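Local coordinates for microtubule-associated protein 1A/1B, light chain 3, putative (Trypanosoma brucei, PDB 3H9D), which probably acts in autophagy as a ubiquitin-like modifier that becomes attached to the membrane lipid phosphatidylethanolamine, at residues 35-40 with 107-112; 30-35 with 93-98. One frame throughout, in Å; residues are numbered along the deposited sequence.

Both contacts are built on strand 31-38 and share I35, with centres about 13 Å apart. Contact 1 pairs the second half of that strand with strand 108-113 near the centre of the chain; contact 2 sets its first half against helix 94-101. Along the chain the segments run 30-35, 35-40, 93-98, 107-112, so those of the two contacts alternate, and helix 94-101 is followed, after a loop, by the strand that pairs in contact 1. Between the contacts, L108 N lies 3.0 Å from P33 O, a probable hydrogen bond, and the M94 and M110 side chains pack together. Sheet pairing and helix packing thus merge into one ubiquitin-like core.

Contact 1: residues 35-40 with 107-112; sequences ICEKVY and FLYMKY
I35 meets two aromatic rings, F107 and Y109, where strand 31-38 runs parallel to strand 108-113 as the central pair of the ubiquitin-like beta-grasp sheet. I35 CD1 lies over one F107 face, 3.9 Å from the ring centroid, in a CH-pi contact shifted toward the rim. I35 CG1 lies over a face of Y109, whose side chain runs alongside in the same direction and brings Y109 CD2 to 3.8 Å from I35 CB. On the other face of the sheet, C36 SG touches Y112 CD2 at 3.9 Å, oblique to the ring. Y112, with CG between its backbone N and carbonyl carbon (chi1 61°), lays its ring against the neighbouring strand, and K38 CA sits over one face in a CH-pi contact, 3.8 Å from the centroid; G45 O anchors the hydroxyl. Five backbone hydrogen bonds, the first from I35 N to L108 O and the last from V39 N to Y112 O, hold the parallel strands in register. Farther out, a water donates to both E37 OE2 and M110 O, while S6 OG and Y8 N also bind the E37 carboxylate. K111 NZ stays 4.4 Å from E37 OE2, beyond salt-bridge range. Bent at chi2 and chi3, K111 instead directs NZ to K38 O at 3.1 Å, approaching from above the carbonyl plane, 54° out of it, and a second water links the same two atoms.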
ATOM      1  N   ILE A  35      -1.670  -8.842 -11.270  1.00 22.30           N
ATOM      2  CA  ILE A  35      -2.675  -8.577 -10.218  1.00 21.65           C
ATOM      3  C   ILE A  35      -3.851  -7.828 -10.858  1.00 21.80           C
ATOM      4  O   ILE A  35      -3.658  -6.812 -11.513  1.00 21.43           O
ATOM      5  CB  ILE A  35      -2.089  -7.766  -9.005  1.00 21.16           C
ATOM      6  CG1 ILE A  35      -0.879  -8.472  -8.383  1.00 18.61           C
ATOM      7  CG2 ILE A  35      -3.165  -7.476  -7.922  1.00 18.07           C
ATOM      8  CD1 ILE A  35      -1.184  -9.827  -7.783  1.00 20.83           C
ATOM      9  N   CYS A  36      -5.063  -8.330 -10.661  1.00 22.51           N
ATOM     10  CA  CYS A  36      -6.231  -7.785 -11.347  1.00 23.22           C
ATOM     11  C   CYS A  36      -7.345  -7.451 -10.368  1.00 23.29           C
ATOM     12  O   CYS A  36      -7.997  -8.355  -9.821  1.00 24.02           O
ATOM     13  CB  CYS A  36      -6.721  -8.780 -12.406  1.00 24.78           C
ATOM     14  SG  CYS A  36      -7.423  -8.013 -13.866  1.00 27.10           S
ATOM     15  N   GLU A  37      -7.574  -6.152 -10.151  1.00 21.76           N
ATOM     16  CA  GLU A  37      -8.542  -5.712  -9.138  1.00 20.66           C
ATOM     17  C   GLU A  37      -9.607  -4.770  -9.695  1.00 19.72           C
ATOM     18  O   GLU A  37      -9.362  -4.076 -10.656  1.00 18.02           O
ATOM     19  CB  GLU A  37      -7.798  -5.076  -7.955  1.00 21.23           C
ATOM     20  CG  GLU A  37      -6.813  -6.028  -7.255  1.00 18.51           C
ATOM     21  CD  GLU A  37      -5.958  -5.316  -6.223  1.00 19.44           C
ATOM     22  OE1 GLU A  37      -6.277  -5.402  -5.019  1.00 20.12           O
ATOM     23  OE2 GLU A  37      -4.989  -4.648  -6.619  1.00 18.25           O
ATOM     24  N   LYS A  38     -10.804  -4.759  -9.110  1.00 21.70           N
ATOM     25  CA  LYS A  38     -11.857  -3.885  -9.627  1.00 23.03           C
ATOM     26  C   LYS A  38     -11.527  -2.408  -9.430  1.00 24.36           C
ATOM     27  O   LYS A  38     -11.021  -2.015  -8.373  1.00 24.96           O
ATOM     28  CB  LYS A  38     -13.247  -4.219  -9.046  1.00 21.12           C
ATOM     29  CG  LYS A  38     -13.465  -3.800  -7.619  1.00 22.34           C
ATOM     30  CD  LYS A  38     -14.916  -3.876  -7.205  1.00 21.33           C
ATOM     31  CE  LYS A  38     -15.646  -2.567  -7.464  1.00 22.07           C
ATOM     32  NZ  LYS A  38     -17.057  -2.663  -7.020  1.00 22.50           N
ATOM     33  N   VAL A  39     -11.807  -1.606 -10.459  1.00 25.68           N
ATOM     34  CA  VAL A  39     -11.887  -0.149 -10.317  1.00 26.11           C
ATOM     35  C   VAL A  39     -12.852   0.177  -9.171  1.00 27.02           C
ATOM     36  O   VAL A  39     -13.998  -0.276  -9.176  1.00 25.66           O
ATOM     37  CB  VAL A  39     -12.375   0.525 -11.637  1.00 26.89           C
ATOM     38  CG1 VAL A  39     -12.742   2.002 -11.418  1.00 23.68           C
ATOM     39  CG2 VAL A  39     -11.328   0.387 -12.744  1.00 26.96           C
ATOM     40  N   TYR A  40     -12.375   0.948  -8.193  1.00 28.81           N
ATOM     41  CA  TYR A  40     -13.184   1.367  -7.032  1.00 31.70           C
ATOM     42  C   TYR A  40     -14.615   1.805  -7.398  1.00 32.18           C
ATOM     43  O   TYR A  40     -15.583   1.338  -6.790  1.00 33.22           O
ATOM     44  CB  TYR A  40     -12.446   2.460  -6.223  1.00 33.76           C
ATOM     45  CG  TYR A  40     -13.336   3.294  -5.326  1.00 35.51           C
ATOM     46  CD1 TYR A  40     -13.681   2.856  -4.046  1.00 40.15           C
ATOM     47  CD2 TYR A  40     -13.836   4.520  -5.762  1.00 38.46           C
ATOM     48  CE1 TYR A  40     -14.511   3.621  -3.223  1.00 42.78           C
ATOM     49  CE2 TYR A  40     -14.664   5.285  -4.960  1.00 40.16           C
ATOM     50  CZ  TYR A  40     -14.999   4.838  -3.689  1.00 44.07           C
ATOM     51  OH  TYR A  40     -15.824   5.615  -2.891  1.00 43.60           O
ATOM     52  N   PHE A 107       5.112  -7.624 -10.271  1.00 28.17           N
ATOM     53  CA  PHE A 107       3.723  -7.809 -10.685  1.00 26.69           C
ATOM     54  C   PHE A 107       3.290  -6.661 -11.580  1.00 26.06           C
ATOM     55  O   PHE A 107       3.768  -5.539 -11.425  1.00 25.27           O
ATOM     56  CB  PHE A 107       2.786  -7.877  -9.468  1.00 25.82           C
ATOM     57  CG  PHE A 107       2.728  -9.230  -8.810  1.00 26.45           C
ATOM     58  CD1 PHE A 107       3.252  -9.421  -7.530  1.00 26.04           C
ATOM     59  CD2 PHE A 107       2.132 -10.315  -9.461  1.00 24.79           C
ATOM     60  CE1 PHE A 107       3.202 -10.683  -6.910  1.00 24.29           C
ATOM     61  CE2 PHE A 107       2.072 -11.575  -8.853  1.00 23.11           C
ATOM     62  CZ  PHE A 107       2.614 -11.761  -7.570  1.00 23.25           C
ATOM     63  N   LEU A 108       2.403  -6.954 -12.526  1.00 24.91           N
ATOM     64  CA  LEU A 108       1.701  -5.916 -13.267  1.00 25.17           C
ATOM     65  C   LEU A 108       0.343  -5.709 -12.617  1.00 24.18           C
ATOM     66  O   LEU A 108      -0.474  -6.627 -12.582  1.00 23.46           O
ATOM     67  CB  LEU A 108       1.527  -6.302 -14.744  1.00 25.96           C
ATOM     68  CG  LEU A 108       0.673  -5.381 -15.634  1.00 27.44           C
ATOM     69  CD1 LEU A 108       1.404  -4.076 -15.916  1.00 28.72           C
ATOM     70  CD2 LEU A 108       0.285  -6.066 -16.938  1.00 25.63           C
ATOM     71  N   TYR A 109       0.104  -4.506 -12.100  1.00 22.88           N
ATOM     72  CA  TYR A 109      -1.172  -4.199 -11.446  1.00 22.28           C
ATOM     73  C   TYR A 109      -2.182  -3.640 -12.433  1.00 21.94           C
ATOM     74  O   TYR A 109      -1.977  -2.581 -13.022  1.00 23.27           O
ATOM     75  CB  TYR A 109      -0.974  -3.237 -10.262  1.00 21.45           C
ATOM     76  CG  TYR A 109      -0.309  -3.888  -9.082  1.00 22.61           C
ATOM     77  CD1 TYR A 109       1.068  -4.134  -9.072  1.00 24.45           C
ATOM     78  CD2 TYR A 109      -1.053  -4.277  -7.981  1.00 23.93           C
ATOM     79  CE1 TYR A 109       1.680  -4.756  -7.982  1.00 26.00           C
ATOM     80  CE2 TYR A 109      -0.449  -4.884  -6.885  1.00 25.43           C
ATOM     81  CZ  TYR A 109       0.913  -5.123  -6.890  1.00 24.17           C
ATOM     82  OH  TYR A 109       1.491  -5.735  -5.796  1.00 23.04           O
ATOM     83  N   MET A 110      -3.281  -4.355 -12.604  1.00 21.21           N
ATOM     84  CA  MET A 110      -4.307  -3.929 -13.545  1.00 21.58           C
ATOM     85  C   MET A 110      -5.589  -3.707 -12.797  1.00 20.19           C
ATOM     86  O   MET A 110      -5.803  -4.323 -11.762  1.00 20.85           O
ATOM     87  CB  MET A 110      -4.526  -4.982 -14.634  1.00 21.39           C
ATOM     88  CG  MET A 110      -3.269  -5.381 -15.376  1.00 23.78           C
ATOM     89  SD  MET A 110      -3.608  -6.575 -16.671  1.00 32.54           S
ATOM     90  CE  MET A 110      -4.530  -5.566 -17.832  1.00 26.34           C
ATOM     91  N   LYS A 111      -6.420  -2.804 -13.311  1.00 20.27           N
ATOM     92  CA  LYS A 111      -7.789  -2.628 -12.837  1.00 20.08           C
ATOM     93  C   LYS A 111      -8.728  -3.010 -13.964  1.00 19.23           C
ATOM     94  O   LYS A 111      -8.354  -2.967 -15.132  1.00 18.54           O
ATOM     95  CB  LYS A 111      -8.052  -1.174 -12.425  1.00 21.60           C
ATOM     96  CG  LYS A 111      -7.060  -0.578 -11.439  1.00 22.41           C
ATOM     97  CD  LYS A 111      -7.639  -0.472 -10.041  1.00 31.90           C
ATOM     98  CE  LYS A 111      -7.372  -1.724  -9.219  1.00 33.35           C
ATOM     99  NZ  LYS A 111      -8.000  -1.637  -7.877  1.00 35.17           N
ATOM    100  N   TYR A 112      -9.950  -3.379 -13.612  1.00 19.16           N
ATOM    101  CA  TYR A 112     -10.973  -3.695 -14.603  1.00 19.17           C
ATOM    102  C   TYR A 112     -12.293  -3.027 -14.241  1.00 19.08           C
ATOM    103  O   TYR A 112     -12.600  -2.807 -13.063  1.00 17.54           O
ATOM    104  CB  TYR A 112     -11.156  -5.225 -14.768  1.00 19.20           C
ATOM    105  CG  TYR A 112     -11.603  -5.931 -13.500  1.00 18.27           C
ATOM    106  CD1 TYR A 112     -12.958  -6.121 -13.231  1.00 18.25           C
ATOM    107  CD2 TYR A 112     -10.675  -6.395 -12.565  1.00 20.66           C
ATOM    108  CE1 TYR A 112     -13.376  -6.740 -12.072  1.00 19.22           C
ATOM    109  CE2 TYR A 112     -11.096  -7.037 -11.398  1.00 17.05           C
ATOM    110  CZ  TYR A 112     -12.444  -7.185 -11.162  1.00 19.35           C
ATOM    111  OH  TYR A 112     -12.884  -7.798 -10.030  1.00 20.48           O
TER
HETATM  112  O   HOH W   1      -4.498  -4.003  -9.283  1.00 21.43           O
HETATM  113  O   HOH W   2     -10.011  -2.994  -6.073  1.00 22.97           O

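Contact 2: residues 30-35 with 93-98; sequences DRLPII and QMADIY
A chi1 of 176° turns the Y98 ring away from its own backbone N and carries it from helix 94-101 across to strand 31-38, while L32 answers with CG anti to the carbonyl carbon (chi1 -58°) and its two methyls directed at the helix. The side chains cross at a slant: L32 CD2 stands over one face of the Y98 ring, 3.9 Å from the centroid and displaced toward the rim, a CH-pi contact. The other methyl, L32 CD1, settles on the helix backbone one turn earlier, 3.8 Å from A95 CA, and touches A95 CB as well. The P33 and Y98 side chains cross at about a right angle, with P33 CD 3.7 Å from Y98 CE1. The hydroxyl at the far end of the tyrosine donates to G106 O, which holds that end of the ring in place. At the start of the helix, M94 bends at chi2 and chi3 and brings its methyl CE to 3.9 Å from I34 CG1. No hydrogen bond joins the two segments. R25 of helix 14-27 also touches L32, P33 and Y98, adding an N-terminal helix to this packing. A short helix packed by apolar side chains against the first strand, with helix 14-27 alongside, fits the Atg8 family, in which N-terminal helices are added to the ubiquitin-like beta-grasp fold.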
ATOM      1  N   ASP A  30       7.131 -19.005 -19.255  1.00 47.62           N
ATOM      2  CA  ASP A  30       6.288 -18.571 -20.368  1.00 46.26           C
ATOM      3  C   ASP A  30       5.165 -17.606 -19.956  1.00 44.71           C
ATOM      4  O   ASP A  30       4.403 -17.133 -20.808  1.00 44.96           O
ATOM      5  CB  ASP A  30       5.731 -19.785 -21.142  1.00 46.83           C
ATOM      6  CG  ASP A  30       4.988 -20.795 -20.248  1.00 46.77           C
ATOM      7  OD1 ASP A  30       4.013 -21.400 -20.741  1.00 46.02           O
ATOM      8  OD2 ASP A  30       5.374 -21.007 -19.073  1.00 46.78           O
ATOM      9  N   ARG A  31       5.082 -17.297 -18.659  1.00 42.89           N
ATOM     10  CA  ARG A  31       3.959 -16.519 -18.103  1.00 39.68           C
ATOM     11  C   ARG A  31       4.349 -15.187 -17.461  1.00 37.89           C
ATOM     12  O   ARG A  31       5.527 -14.928 -17.168  1.00 37.57           O
ATOM     13  CB  ARG A  31       3.138 -17.357 -17.115  1.00 39.38           C
ATOM     14  CG  ARG A  31       2.817 -18.739 -17.626  1.00 37.35           C
ATOM     15  CD  ARG A  31       1.435 -19.189 -17.259  1.00 39.47           C
ATOM     16  NE  ARG A  31       1.043 -20.289 -18.130  1.00 38.98           N
ATOM     17  CZ  ARG A  31      -0.204 -20.576 -18.483  1.00 39.68           C
ATOM     18  NH1 ARG A  31      -1.216 -19.838 -18.049  1.00 40.92           N
ATOM     19  NH2 ARG A  31      -0.433 -21.597 -19.296  1.00 36.57           N
ATOM     20  N   LEU A  32       3.337 -14.344 -17.257  1.00 35.45           N
ATOM     21  CA  LEU A  32       3.525 -13.018 -16.681  1.00 32.01           C
ATOM     22  C   LEU A  32       2.627 -12.866 -15.462  1.00 30.01           C
ATOM     23  O   LEU A  32       1.430 -13.143 -15.540  1.00 30.22           O
ATOM     24  CB  LEU A  32       3.218 -11.933 -17.719  1.00 31.05           C
ATOM     25  CG  LEU A  32       4.038 -11.962 -19.003  1.00 28.83           C
ATOM     26  CD1 LEU A  32       3.367 -11.099 -20.045  1.00 24.77           C
ATOM     27  CD2 LEU A  32       5.468 -11.502 -18.738  1.00 25.61           C
ATOM     28  N   PRO A  33       3.206 -12.442 -14.323  1.00 28.95           N
ATOM     29  CA  PRO A  33       2.424 -12.345 -13.087  1.00 26.60           C
ATOM     30  C   PRO A  33       1.604 -11.057 -13.023  1.00 25.48           C
ATOM     31  O   PRO A  33       2.155  -9.952 -13.023  1.00 25.24           O
ATOM     32  CB  PRO A  33       3.491 -12.399 -11.997  1.00 25.70           C
ATOM     33  CG  PRO A  33       4.711 -11.841 -12.626  1.00 26.27           C
ATOM     34  CD  PRO A  33       4.615 -12.057 -14.118  1.00 27.95           C
ATOM     35  N   ILE A  34       0.290 -11.220 -12.987  1.00 23.28           N
ATOM     36  CA  ILE A  34      -0.643 -10.109 -13.075  1.00 23.15           C
ATOM     37  C   ILE A  34      -1.534 -10.043 -11.829  1.00 21.99           C
ATOM     38  O   ILE A  34      -2.057 -11.064 -11.369  1.00 19.59           O
ATOM     39  CB  ILE A  34      -1.486 -10.201 -14.408  1.00 23.42           C
ATOM     40  CG1 ILE A  34      -0.793  -9.445 -15.546  1.00 22.18           C
ATOM     41  CG2 ILE A  34      -2.895  -9.658 -14.248  1.00 22.53           C
ATOM     42  CD1 ILE A  34       0.344 -10.202 -16.207  1.00 16.68           C
ATOM     43  N   ILE A  35      -1.670  -8.842 -11.270  1.00 22.30           N
ATOM     44  CA  ILE A  35      -2.675  -8.577 -10.218  1.00 21.65           C
ATOM     45  C   ILE A  35      -3.851  -7.828 -10.858  1.00 21.80           C
ATOM     46  O   ILE A  35      -3.658  -6.812 -11.513  1.00 21.43           O
ATOM     47  CB  ILE A  35      -2.089  -7.766  -9.005  1.00 21.16           C
ATOM     48  CG1 ILE A  35      -0.879  -8.472  -8.383  1.00 18.61           C
ATOM     49  CG2 ILE A  35      -3.165  -7.476  -7.922  1.00 18.07           C
ATOM     50  CD1 ILE A  35      -1.184  -9.827  -7.783  1.00 20.83           C
ATOM     51  N   GLN A  93       0.023  -5.702 -26.757  1.00 37.03           N
ATOM     52  CA  GLN A  93       0.537  -6.994 -26.338  1.00 37.24           C
ATOM     53  C   GLN A  93       0.706  -6.967 -24.830  1.00 36.67           C
ATOM     54  O   GLN A  93       1.411  -6.102 -24.310  1.00 36.65           O
ATOM     55  CB  GLN A  93       1.898  -7.265 -26.991  1.00 38.50           C
ATOM     56  CG  GLN A  93       1.926  -7.212 -28.523  1.00 41.71           C
ATOM     57  CD  GLN A  93       0.947  -8.177 -29.192  1.00 46.51           C
ATOM     58  OE1 GLN A  93       0.367  -7.854 -30.236  1.00 48.32           O
ATOM     59  NE2 GLN A  93       0.765  -9.367 -28.603  1.00 44.66           N
ATOM     60  N   MET A  94       0.073  -7.904 -24.123  1.00 35.75           N
ATOM     61  CA  MET A  94       0.223  -7.971 -22.664  1.00 34.39           C
ATOM     62  C   MET A  94       1.683  -7.802 -22.236  1.00 34.25           C
ATOM     63  O   MET A  94       1.977  -7.077 -21.282  1.00 33.51           O
ATOM     64  CB  MET A  94      -0.357  -9.273 -22.102  1.00 33.85           C
ATOM     65  CG  MET A  94      -1.875  -9.257 -21.941  1.00 32.04           C
ATOM     66  SD  MET A  94      -2.459  -7.974 -20.815  1.00 32.44           S
ATOM     67  CE  MET A  94      -1.999  -8.661 -19.215  1.00 26.73           C
ATOM     68  N   ALA A  95       2.584  -8.436 -22.986  1.00 33.86           N
ATOM     69  CA  ALA A  95       4.011  -8.484 -22.672  1.00 33.42           C
ATOM     70  C   ALA A  95       4.756  -7.166 -22.907  1.00 34.11           C
ATOM     71  O   ALA A  95       5.874  -6.994 -22.409  1.00 34.90           O
ATOM     72  CB  ALA A  95       4.662  -9.609 -23.448  1.00 34.65           C
ATOM     73  N   ASP A  96       4.149  -6.256 -23.676  1.00 33.95           N
ATOM     74  CA  ASP A  96       4.614  -4.866 -23.780  1.00 33.69           C
ATOM     75  C   ASP A  96       4.123  -4.052 -22.583  1.00 32.97           C
ATOM     76  O   ASP A  96       4.861  -3.227 -22.038  1.00 32.13           O
ATOM     77  CB  ASP A  96       4.119  -4.202 -25.075  1.00 33.22           C
ATOM     78  CG  ASP A  96       4.879  -4.667 -26.327  1.00 37.18           C
ATOM     79  OD1 ASP A  96       5.989  -5.243 -26.212  1.00 36.76           O
ATOM     80  OD2 ASP A  96       4.350  -4.434 -27.440  1.00 37.69           O
ATOM     81  N   ILE A  97       2.864  -4.273 -22.204  1.00 32.75           N
ATOM     82  CA  ILE A  97       2.261  -3.647 -21.022  1.00 33.58           C
ATOM     83  C   ILE A  97       3.010  -4.074 -19.759  1.00 34.14           C
ATOM     84  O   ILE A  97       3.275  -3.255 -18.882  1.00 36.05           O
ATOM     85  CB  ILE A  97       0.733  -3.977 -20.893  1.00 33.46           C
ATOM     86  CG1 ILE A  97      -0.004  -3.766 -22.226  1.00 32.25           C
ATOM     87  CG2 ILE A  97       0.075  -3.172 -19.770  1.00 30.58           C
ATOM     88  CD1 ILE A  97       0.009  -2.330 -22.762  1.00 30.32           C
ATOM     89  N   TYR A  98       3.381  -5.348 -19.685  1.00 35.44           N
ATOM     90  CA  TYR A  98       4.104  -5.853 -18.531  1.00 36.15           C
ATOM     91  C   TYR A  98       5.427  -5.118 -18.330  1.00 37.48           C
ATOM     92  O   TYR A  98       5.700  -4.632 -17.235  1.00 37.11           O
ATOM     93  CB  TYR A  98       4.332  -7.367 -18.625  1.00 36.42           C
ATOM     94  CG  TYR A  98       5.162  -7.901 -17.477  1.00 37.53           C
ATOM     95  CD1 TYR A  98       4.586  -8.146 -16.228  1.00 38.96           C
ATOM     96  CD2 TYR A  98       6.525  -8.140 -17.631  1.00 35.71           C
ATOM     97  CE1 TYR A  98       5.347  -8.623 -15.168  1.00 38.67           C
ATOM     98  CE2 TYR A  98       7.293  -8.612 -16.576  1.00 36.16           C
ATOM     99  CZ  TYR A  98       6.700  -8.850 -15.348  1.00 37.60           C
ATOM    100  OH  TYR A  98       7.465  -9.319 -14.299  1.00 39.37           O
TER